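Sugar ABC transporter (Sugar-binding protein) (Bacillus halodurans, PDB 4YO7) binds myo-inositol and is probably the solute-binding component of a sugar-type ABC transporter. Local coordinates at residues T113-M121 and I131-A142. Sequence-based numbering, arbitrary orientation.
With INS (1,2,3,4,5,6-hexahydroxy-cyclohexane), chain F.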
ATOM      1  N   THR A 113      -5.680  14.594  -3.534  1.00 12.18           N
ATOM      2  CA  THR A 113      -6.360  15.785  -4.014  1.00 11.19           C
ATOM      3  C   THR A 113      -6.996  15.531  -5.373  1.00 10.68           C
ATOM      4  O   THR A 113      -8.201  15.741  -5.555  1.00 13.39           O
ATOM      5  CB  THR A 113      -5.374  16.974  -4.091  1.00 17.24           C
ATOM      6  OG1 THR A 113      -4.920  17.278  -2.770  1.00 20.32           O
ATOM      7  CG2 THR A 113      -6.039  18.208  -4.668  1.00 23.03           C
ATOM      8  N   SER A 114      -6.213  15.021  -6.316  1.00  8.96           N
ATOM      9  CA  SER A 114      -6.736  14.760  -7.651  1.00 12.73           C
ATOM     10  C   SER A 114      -7.739  13.606  -7.619  1.00 10.02           C
ATOM     11  O   SER A 114      -8.640  13.549  -8.463  1.00 10.75           O
ATOM     12  CB  SER A 114      -5.601  14.470  -8.643  1.00 15.78           C
ATOM     13  OG  SER A 114      -4.849  13.338  -8.305  1.00 17.09           O
ATOM     14  N   ALA A 115      -7.598  12.709  -6.649  1.00  9.24           N
ATOM     15  CA  ALA A 115      -8.554  11.611  -6.481  1.00  8.48           C
ATOM     16  C   ALA A 115      -9.982  12.152  -6.421  1.00  7.61           C
ATOM     17  O   ALA A 115     -10.916  11.552  -6.965  1.00  9.63           O
ATOM     18  CB  ALA A 115      -8.248  10.817  -5.230  1.00  9.80           C
ATOM     19  N   VAL A 116     -10.171  13.250  -5.693  1.00 10.32           N
ATOM     20  CA  VAL A 116     -11.522  13.814  -5.549  1.00 12.57           C
ATOM     21  C   VAL A 116     -12.051  14.317  -6.883  1.00  9.46           C
ATOM     22  O   VAL A 116     -13.209  14.076  -7.237  1.00 12.64           O
ATOM     23  CB  VAL A 116     -11.541  14.971  -4.517  1.00 13.61           C
ATOM     24  CG1 VAL A 116     -12.929  15.613  -4.416  1.00 16.55           C
ATOM     25  CG2 VAL A 116     -11.116  14.442  -3.164  1.00 14.37           C
ATOM     26  N   ASP A 117     -11.208  15.010  -7.638  1.00 12.56           N
ATOM     27  CA  ASP A 117     -11.612  15.479  -8.955  1.00 13.80           C
ATOM     28  C   ASP A 117     -11.947  14.317  -9.900  1.00 12.81           C
ATOM     29  O   ASP A 117     -12.898  14.398 -10.692  1.00 11.60           O
ATOM     30  CB  ASP A 117     -10.519  16.340  -9.570  1.00 14.35           C
ATOM     31  CG  ASP A 117     -10.224  17.581  -8.755  1.00 25.43           C
ATOM     32  OD1 ASP A 117     -11.161  18.183  -8.207  1.00 25.85           O
ATOM     33  OD2 ASP A 117      -9.043  17.936  -8.650  1.00 27.87           O
ATOM     34  N   ILE A 118     -11.156  13.251  -9.825  1.00  9.69           N
ATOM     35  CA  ILE A 118     -11.395  12.059 -10.624  1.00  8.78           C
ATOM     36  C   ILE A 118     -12.743  11.438 -10.288  1.00  8.69           C
ATOM     37  O   ILE A 118     -13.543  11.160 -11.182  1.00 10.33           O
ATOM     38  CB  ILE A 118     -10.258  11.024 -10.409  1.00 10.34           C
ATOM     39  CG1 ILE A 118      -8.983  11.518 -11.106  1.00 13.92           C
ATOM     40  CG2 ILE A 118     -10.667   9.635 -10.910  1.00 10.72           C
ATOM     41  CD1 ILE A 118      -7.733  10.680 -10.818  1.00 15.77           C
ATOM     42  N   VAL A 119     -13.009  11.194  -9.007  1.00  8.54           N
ATOM     43  CA  VAL A 119     -14.292  10.612  -8.628  1.00  8.62           C
ATOM     44  C   VAL A 119     -15.465  11.513  -9.015  1.00 11.75           C
ATOM     45  O   VAL A 119     -16.479  11.031  -9.524  1.00 10.56           O
ATOM     46  CB  VAL A 119     -14.317  10.291  -7.118  1.00 10.46           C
ATOM     47  CG1 VAL A 119     -15.686   9.814  -6.686  1.00 17.78           C
ATOM     48  CG2 VAL A 119     -13.315   9.223  -6.811  1.00 14.30           C
ATOM     49  N   ASN A 120     -15.320  12.820  -8.828  1.00 11.92           N
ATOM     50  CA  ASN A 120     -16.379  13.738  -9.228  1.00 14.03           C
ATOM     51  C   ASN A 120     -16.694  13.645 -10.712  1.00 11.80           C
ATOM     52  O   ASN A 120     -17.866  13.598 -11.111  1.00 10.90           O
ATOM     53  CB  ASN A 120     -16.006  15.178  -8.882  1.00 12.69           C
ATOM     54  CG  ASN A 120     -16.091  15.460  -7.394  1.00 24.13           C
ATOM     55  OD1 ASN A 120     -16.840  14.805  -6.666  1.00 28.67           O
ATOM     56  ND2 ASN A 120     -15.342  16.459  -6.939  1.00 33.82           N
HETATM   57  N   MSE A 121     -15.647  13.598 -11.519  1.00 12.12           N
HETATM   58  CA  MSE A 121     -15.784  13.549 -12.963  1.00 10.30           C
HETATM   59  C   MSE A 121     -16.438  12.251 -13.437  1.00  9.75           C
HETATM   60  O   MSE A 121     -17.332  12.276 -14.302  1.00 11.36           O
HETATM   61  CB  MSE A 121     -14.397  13.727 -13.591  1.00 15.04           C
HETATM   62  CG  MSE A 121     -14.383  13.766 -15.063  1.00 36.26           C
HETATM   63 SE   MSE A 121     -12.590  14.236 -15.681  1.00 59.41          SE
HETATM   64  CE  MSE A 121     -11.455  12.889 -14.890  1.00 24.55           C
ATOM     65  N   ILE A 131     -12.342   2.209  -6.401  1.00  8.34           N
ATOM     66  CA  ILE A 131     -11.038   2.681  -5.903  1.00  6.14           C
ATOM     67  C   ILE A 131     -10.293   1.495  -5.285  1.00  6.72           C
ATOM     68  O   ILE A 131     -10.818   0.776  -4.443  1.00  8.56           O
ATOM     69  CB  ILE A 131     -11.204   3.813  -4.880  1.00  5.84           C
ATOM     70  CG1 ILE A 131     -11.941   5.009  -5.508  1.00  9.38           C
ATOM     71  CG2 ILE A 131      -9.842   4.220  -4.262  1.00  7.41           C
ATOM     72  CD1 ILE A 131     -11.227   5.698  -6.623  1.00  7.59           C
ATOM     73  N   ALA A 132      -9.068   1.270  -5.757  1.00  8.48           N
ATOM     74  CA  ALA A 132      -8.268   0.172  -5.266  1.00  7.31           C
ATOM     75  C   ALA A 132      -7.034   0.653  -4.506  1.00  6.96           C
ATOM     76  O   ALA A 132      -6.303   1.523  -4.991  1.00  7.77           O
ATOM     77  CB  ALA A 132      -7.840  -0.722  -6.418  1.00  7.78           C
ATOM     78  N   ASN A 133      -6.860   0.060  -3.315  1.00  6.30           N
ATOM     79  CA  ASN A 133      -5.660   0.088  -2.492  1.00  7.59           C
ATOM     80  C   ASN A 133      -5.286   1.413  -1.821  1.00  8.25           C
ATOM     81  O   ASN A 133      -4.832   1.394  -0.693  1.00  8.63           O
ATOM     82  CB  ASN A 133      -4.484  -0.431  -3.324  1.00  9.08           C
ATOM     83  CG  ASN A 133      -3.145  -0.178  -2.671  1.00  7.56           C
ATOM     84  OD1 ASN A 133      -2.507   0.830  -2.956  1.00  7.84           O
ATOM     85  ND2 ASN A 133      -2.699  -1.093  -1.824  1.00  8.53           N
ATOM     86  N   ARG A 134      -5.467   2.545  -2.493  1.00  7.12           N
ATOM     87  CA  ARG A 134      -5.241   3.854  -1.869  1.00  6.87           C
ATOM     88  C   ARG A 134      -6.551   4.602  -1.685  1.00  8.50           C
ATOM     89  O   ARG A 134      -7.259   4.876  -2.643  1.00  8.43           O
ATOM     90  CB  ARG A 134      -4.283   4.698  -2.700  1.00  6.01           C
ATOM     91  CG  ARG A 134      -2.933   4.099  -2.881  1.00  6.46           C
ATOM     92  CD  ARG A 134      -2.131   4.948  -3.820  1.00  8.31           C
ATOM     93  NE  ARG A 134      -0.752   4.511  -3.989  1.00  8.26           N
ATOM     94  CZ  ARG A 134       0.150   5.190  -4.698  1.00  7.46           C
ATOM     95  NH1 ARG A 134      -0.186   6.323  -5.321  1.00  8.26           N
ATOM     96  NH2 ARG A 134       1.389   4.751  -4.774  1.00 10.23           N
ATOM     97  N   THR A 135      -6.830   4.986  -0.452  1.00  5.92           N
ATOM     98  CA  THR A 135      -8.026   5.736  -0.138  1.00  9.52           C
ATOM     99  C   THR A 135      -7.671   7.222  -0.007  1.00  9.84           C
ATOM    100  O   THR A 135      -6.516   7.633  -0.150  1.00  8.94           O
ATOM    101  CB  THR A 135      -8.705   5.180   1.148  1.00  8.52           C
ATOM    102  OG1 THR A 135     -10.027   5.721   1.265  1.00  9.85           O
ATOM    103  CG2 THR A 135      -7.912   5.464   2.429  1.00 11.03           C
ATOM    104  N   PHE A 136      -8.686   8.020   0.263  1.00  7.49           N
ATOM    105  CA  PHE A 136      -8.559   9.463   0.321  1.00  9.53           C
ATOM    106  C   PHE A 136      -9.809  10.000   0.962  1.00  6.40           C
ATOM    107  O   PHE A 136     -10.842   9.318   0.975  1.00  8.50           O
ATOM    108  CB  PHE A 136      -8.398  10.055  -1.067  1.00  8.80           C
ATOM    109  CG  PHE A 136      -9.483   9.652  -2.017  1.00  7.14           C
ATOM    110  CD1 PHE A 136      -9.423   8.450  -2.685  1.00 10.85           C
ATOM    111  CD2 PHE A 136     -10.551  10.496  -2.271  1.00  9.09           C
ATOM    112  CE1 PHE A 136     -10.413   8.100  -3.569  1.00  9.78           C
ATOM    113  CE2 PHE A 136     -11.552  10.118  -3.157  1.00 11.88           C
ATOM    114  CZ  PHE A 136     -11.470   8.933  -3.799  1.00 10.88           C
ATOM    115  N   ASP A 137      -9.721  11.219   1.506  1.00  8.40           N
ATOM    116  CA  ASP A 137     -10.897  11.897   2.020  1.00 12.29           C
ATOM    117  C   ASP A 137     -11.843  12.186   0.874  1.00 14.03           C
ATOM    118  O   ASP A 137     -11.496  12.919  -0.063  1.00 13.68           O
ATOM    119  CB  ASP A 137     -10.516  13.193   2.742  1.00 11.87           C
ATOM    120  CG  ASP A 137      -9.804  12.960   4.056  1.00 23.04           C
ATOM    121  OD1 ASP A 137      -9.690  11.814   4.532  1.00 21.46           O
ATOM    122  OD2 ASP A 137      -9.365  13.968   4.640  1.00 30.67           O
ATOM    123  N   GLY A 138     -13.006  11.540   0.904  1.00 11.86           N
ATOM    124  CA  GLY A 138     -13.956  11.642  -0.183  1.00 13.27           C
ATOM    125  C   GLY A 138     -14.263  10.319  -0.842  1.00 10.22           C
ATOM    126  O   GLY A 138     -15.091  10.267  -1.727  1.00 10.18           O
ATOM    127  N   VAL A 139     -13.595   9.256  -0.406  1.00  9.43           N
ATOM    128  CA  VAL A 139     -13.723   7.945  -1.032  1.00  7.96           C
ATOM    129  C   VAL A 139     -15.146   7.400  -1.017  1.00  9.17           C
ATOM    130  O   VAL A 139     -15.496   6.575  -1.864  1.00  7.94           O
ATOM    131  CB  VAL A 139     -12.783   6.924  -0.323  1.00  9.71           C
ATOM    132  CG1 VAL A 139     -13.214   6.638   1.119  1.00  9.79           C
ATOM    133  CG2 VAL A 139     -12.642   5.604  -1.145  1.00 12.15           C
ATOM    134  N   ASP A 140     -15.968   7.847  -0.072  1.00  8.39           N
ATOM    135  CA  ASP A 140     -17.331   7.313  -0.014  1.00  7.99           C
ATOM    136  C   ASP A 140     -18.199   7.860  -1.148  1.00  9.75           C
ATOM    137  O   ASP A 140     -19.364   7.456  -1.291  1.00 10.17           O
ATOM    138  CB  ASP A 140     -17.992   7.528   1.383  1.00 11.11           C
ATOM    139  CG  ASP A 140     -18.265   8.969   1.740  1.00 13.43           C
ATOM    140  OD1 ASP A 140     -18.269   9.852   0.845  1.00 11.95           O
ATOM    141  OD2 ASP A 140     -18.556   9.189   2.952  1.00 13.00           O
ATOM    142  N   GLN A 141     -17.630   8.714  -1.999  1.00  7.86           N
ATOM    143  CA  GLN A 141     -18.336   9.165  -3.189  1.00 11.05           C
ATOM    144  C   GLN A 141     -18.074   8.221  -4.360  1.00 10.92           C
ATOM    145  O   GLN A 141     -18.756   8.279  -5.380  1.00 10.80           O
ATOM    146  CB  GLN A 141     -17.929  10.600  -3.546  1.00 11.82           C
ATOM    147  CG  GLN A 141     -18.529  11.589  -2.579  1.00 25.12           C
ATOM    148  CD  GLN A 141     -17.803  12.908  -2.546  1.00 49.20           C
ATOM    149  OE1 GLN A 141     -17.586  13.536  -3.584  1.00 55.62           O
ATOM    150  NE2 GLN A 141     -17.421  13.342  -1.344  1.00 52.22           N
ATOM    151  N   ALA A 142     -17.109   7.330  -4.218  1.00  8.43           N
ATOM    152  CA  ALA A 142     -16.848   6.357  -5.255  1.00  7.46           C
ATOM    153  C   ALA A 142     -17.865   5.230  -5.163  1.00 10.68           C
ATOM    154  O   ALA A 142     -18.639   5.173  -4.226  1.00 10.91           O
ATOM    155  CB  ALA A 142     -15.423   5.807  -5.141  1.00  8.80           C
TER
HETATM  156  C1  INS F 405       2.116   1.918  -2.298  1.00  7.14           C
HETATM  157  C2  INS F 405       3.288   0.963  -2.099  1.00  7.73           C
HETATM  158  C3  INS F 405       3.335   0.539  -0.631  1.00  7.59           C
HETATM  159  C4  INS F 405       2.033  -0.152  -0.210  1.00  7.38           C
HETATM  160  C5  INS F 405       0.848   0.805  -0.460  1.00  6.72           C
HETATM  161  C6  INS F 405       0.817   1.227  -1.922  1.00  7.07           C
HETATM  162  O1  INS F 405       2.023   2.328  -3.690  1.00  8.46           O
HETATM  163  O2  INS F 405       3.063  -0.179  -2.923  1.00  9.50           O
HETATM  164  O3  INS F 405       4.471  -0.365  -0.497  1.00  9.03           O
HETATM  165  O4  INS F 405       2.068  -0.437   1.197  1.00  7.59           O
HETATM  166  O5  INS F 405      -0.370   0.097  -0.171  1.00  6.97           O
HETATM  167  O6  INS F 405      -0.290   2.197  -2.089  1.00  7.20           O
HETATM  168  O   HOH W   1     -16.369  16.555  -3.601  1.00 41.65           O
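A115 sets its methyl group squarely over the ring of F136, a CH-pi contact in which CB lies 3.6 Å from the ring centroid and 9° off the normal. The pairing belongs to the beta-alpha-beta unit of strand 104-107, helix 112-125 and strand 129-132 in a periplasmic-binding-protein fold: the loop leaving the last strand folds back against the helix. V139 CA packs on the other face, nearer the ring's border, and I131 CG1 meets the ring edge in its plane. With chi1 at 54°, F136 CG sits between its own backbone N and carbonyl carbon, and the ring is thereby tucked between helix and turn. An alanine in place of F136 would probably open a gap between the A115 methyl and V139 and strip that methyl of its aromatic bed.

V116 faces the type II beta turn F136-V139: its CG2 approaches D137 O at 3.5 Å and slants against F136 CD2. G138 suits this turn, since a CB there would press on the preceding carbonyl O.

V119 buries the most surface and divides its branches. CG2 meets F136 CZ at 3.5 Å and reaches I131 CD1; CG1, anti to the backbone N (chi1 174°), lies against the Q141 backbone carbonyl and A142. Between I131 and F136 the chain brings N133 and R134 to myo-inositol, where R134 NE and NH2 grip O6 and O1, N133 OD1 accepts from O6 and its ND2 donates to O5; R134 NH1 is held by P109 O.

At N120 the contact becomes polar and water-mediated: a water donates to Q141 OE1 at 3.3 Å and weakly accepts from N120 ND2 at 3.5 Å.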